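Local coordinates for serpin 2 (Anopheles gambiae, PDB 3PZF), which inhibits clip-domain serine proteases of the mosquito hemolymph and so restrains the activation of phenoloxidases and melanization, at residues I118-K123 / L136-Y141. Residues are numbered along the deposited sequence; the frame is centred on the assembly and turned at random.
Sequences IEVINK and LEKVSY
I118 meets K138 through its backbone: the carbonyl O accepts a hydrogen bond of 2.7 Å from K138 NZ, which approaches nearly in line with the C=O, at an angle of 161°. To get there the lysine chain curls, bending the same way at chi2, chi3 and chi4, and the bend also brings CE to 3.1 Å from the same oxygen. The ammonium group is shared, since NZ also donates to the D116 carbonyl and, at 3.1 Å, to a water. That water also accepts a hydrogen bond from V120 N, at 3.0 Å, and thus joins lysine and loop a second time. V120 points at the strand and divides its two methyls between neighbours there. CG2 lies 4.0 Å from K138 CD, the two side chains running past each other in opposite senses, while CG1, anti to the backbone N (chi1 175°), rests 4.1 Å from L136 CD2. L136 also packs on Y124, Q125 and A128, linking the loop with helix 122-132, which begins just after I121 at the N-cap position. The loop is thus tied to strand 134-139 in the parallel beta-alpha-beta unit (s2A, helix E, s1A) at the edge of serpin beta-sheet A.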
loop_
_atom_site.group_PDB
_atom_site.type_symbol
_atom_site.label_atom_id
_atom_site.label_comp_id
_atom_site.label_asym_id
_atom_site.label_seq_id
_atom_site.Cartn_x
_atom_site.Cartn_y
_atom_site.Cartn_z
ATOM N N ILE A 118 20.592 -10.127 20.011
ATOM C CA ILE A 118 19.240 -10.640 20.214
ATOM C C ILE A 118 19.084 -12.086 19.707
ATOM O O ILE A 118 19.447 -12.385 18.571
ATOM C CB ILE A 118 18.208 -9.711 19.535
ATOM C CG1 ILE A 118 18.173 -8.355 20.264
ATOM C CG2 ILE A 118 16.831 -10.360 19.506
ATOM C CD1 ILE A 118 17.553 -7.230 19.471
ATOM N N GLU A 119 18.542 -12.968 20.553
ATOM C CA GLU A 119 18.219 -14.354 20.168
ATOM C C GLU A 119 16.798 -14.468 19.662
ATOM O O GLU A 119 15.860 -14.380 20.441
ATOM C CB GLU A 119 18.368 -15.329 21.362
ATOM N N VAL A 120 16.642 -14.695 18.366
ATOM C CA VAL A 120 15.325 -14.866 17.766
ATOM C C VAL A 120 14.731 -16.237 18.143
ATOM O O VAL A 120 15.406 -17.269 18.016
ATOM C CB VAL A 120 15.404 -14.706 16.221
ATOM C CG1 VAL A 120 14.065 -15.003 15.585
ATOM C CG2 VAL A 120 15.830 -13.271 15.825
ATOM N N ILE A 121 13.487 -16.238 18.637
ATOM C CA ILE A 121 12.773 -17.469 19.027
ATOM C C ILE A 121 12.385 -18.227 17.767
ATOM O O ILE A 121 11.812 -17.666 16.823
ATOM C CB ILE A 121 11.467 -17.201 19.863
ATOM C CG1 ILE A 121 11.752 -16.497 21.200
ATOM C CG2 ILE A 121 10.731 -18.515 20.152
ATOM C CD1 ILE A 121 12.518 -17.313 22.158
ATOM N N ASN A 122 12.676 -19.518 17.750
ATOM C CA ASN A 122 12.508 -20.295 16.536
ATOM C C ASN A 122 11.048 -20.429 16.150
ATOM O O ASN A 122 10.697 -20.301 14.987
ATOM C CB ASN A 122 13.119 -21.691 16.682
ATOM C CG ASN A 122 13.075 -22.465 15.382
ATOM O OD1 ASN A 122 13.808 -22.160 14.434
ATOM N ND2 ASN A 122 12.186 -23.448 15.312
ATOM N N LYS A 123 10.197 -20.707 17.126
ATOM C CA LYS A 123 8.787 -20.827 16.825
ATOM C C LYS A 123 8.297 -19.512 16.179
ATOM O O LYS A 123 7.446 -19.533 15.290
ATOM C CB LYS A 123 8.016 -21.208 18.085
ATOM C CG LYS A 123 8.420 -22.612 18.564
ATOM C CD LYS A 123 7.569 -23.126 19.690
ATOM C CE LYS A 123 8.141 -24.494 20.157
ATOM N NZ LYS A 123 7.582 -24.913 21.445
ATOM N N LEU A 136 13.167 -13.007 9.542
ATOM C CA LEU A 136 14.038 -12.280 10.446
ATOM C C LEU A 136 15.479 -12.620 10.114
ATOM O O LEU A 136 15.825 -13.786 9.907
ATOM C CB LEU A 136 13.742 -12.653 11.904
ATOM C CG LEU A 136 12.277 -12.426 12.299
ATOM C CD1 LEU A 136 11.445 -13.716 12.171
ATOM C CD2 LEU A 136 12.176 -11.882 13.711
ATOM N N GLU A 137 16.313 -11.595 10.119
ATOM C CA GLU A 137 17.738 -11.732 9.805
ATOM C C GLU A 137 18.576 -10.989 10.836
ATOM O O GLU A 137 18.183 -9.927 11.299
ATOM C CB GLU A 137 17.951 -11.117 8.427
ATOM C CG GLU A 137 19.309 -11.319 7.810
ATOM C CD GLU A 137 19.336 -10.794 6.384
ATOM O OE1 GLU A 137 20.371 -10.239 5.977
ATOM O OE2 GLU A 137 18.309 -10.936 5.679
ATOM N N LYS A 138 19.746 -11.527 11.173
ATOM C CA LYS A 138 20.647 -10.896 12.142
ATOM C C LYS A 138 21.596 -9.942 11.427
ATOM O O LYS A 138 22.140 -10.259 10.377
ATOM C CB LYS A 138 21.475 -11.948 12.896
ATOM C CG LYS A 138 20.674 -13.110 13.475
ATOM C CD LYS A 138 19.535 -12.644 14.387
ATOM C CE LYS A 138 20.050 -11.884 15.604
ATOM N NZ LYS A 138 20.985 -12.684 16.431
ATOM N N VAL A 139 21.777 -8.763 12.000
ATOM C CA VAL A 139 22.740 -7.797 11.504
ATOM C C VAL A 139 23.456 -7.205 12.696
ATOM O O VAL A 139 23.091 -7.472 13.837
ATOM C CB VAL A 139 22.048 -6.656 10.747
ATOM C CG1 VAL A 139 21.281 -7.201 9.541
ATOM C CG2 VAL A 139 21.107 -5.899 11.679
ATOM N N SER A 140 24.477 -6.394 12.429
ATOM C CA SER A 140 25.206 -5.730 13.495
ATOM C C SER A 140 25.072 -4.226 13.336
ATOM O O SER A 140 25.700 -3.626 12.457
ATOM C CB SER A 140 26.682 -6.105 13.447
ATOM O OG SER A 140 27.382 -5.419 14.464
ATOM N N TYR A 141 24.267 -3.606 14.192
ATOM C CA TYR A 141 24.029 -2.161 14.072
ATOM C C TYR A 141 25.278 -1.348 14.485
ATOM O O TYR A 141 25.361 -0.142 14.219
ATOM C CB TYR A 141 22.795 -1.745 14.876
ATOM C CG TYR A 141 21.494 -2.181 14.217
ATOM C CD1 TYR A 141 20.943 -1.429 13.183
ATOM C CD2 TYR A 141 20.827 -3.344 14.608
ATOM C CE1 TYR A 141 19.763 -1.811 12.567
ATOM C CE2 TYR A 141 19.633 -3.741 13.974
ATOM C CZ TYR A 141 19.116 -2.962 12.948
ATOM O OH TYR A 141 17.928 -3.290 12.286
HETATM O O HOH W 1 19.313 -15.236 17.088
#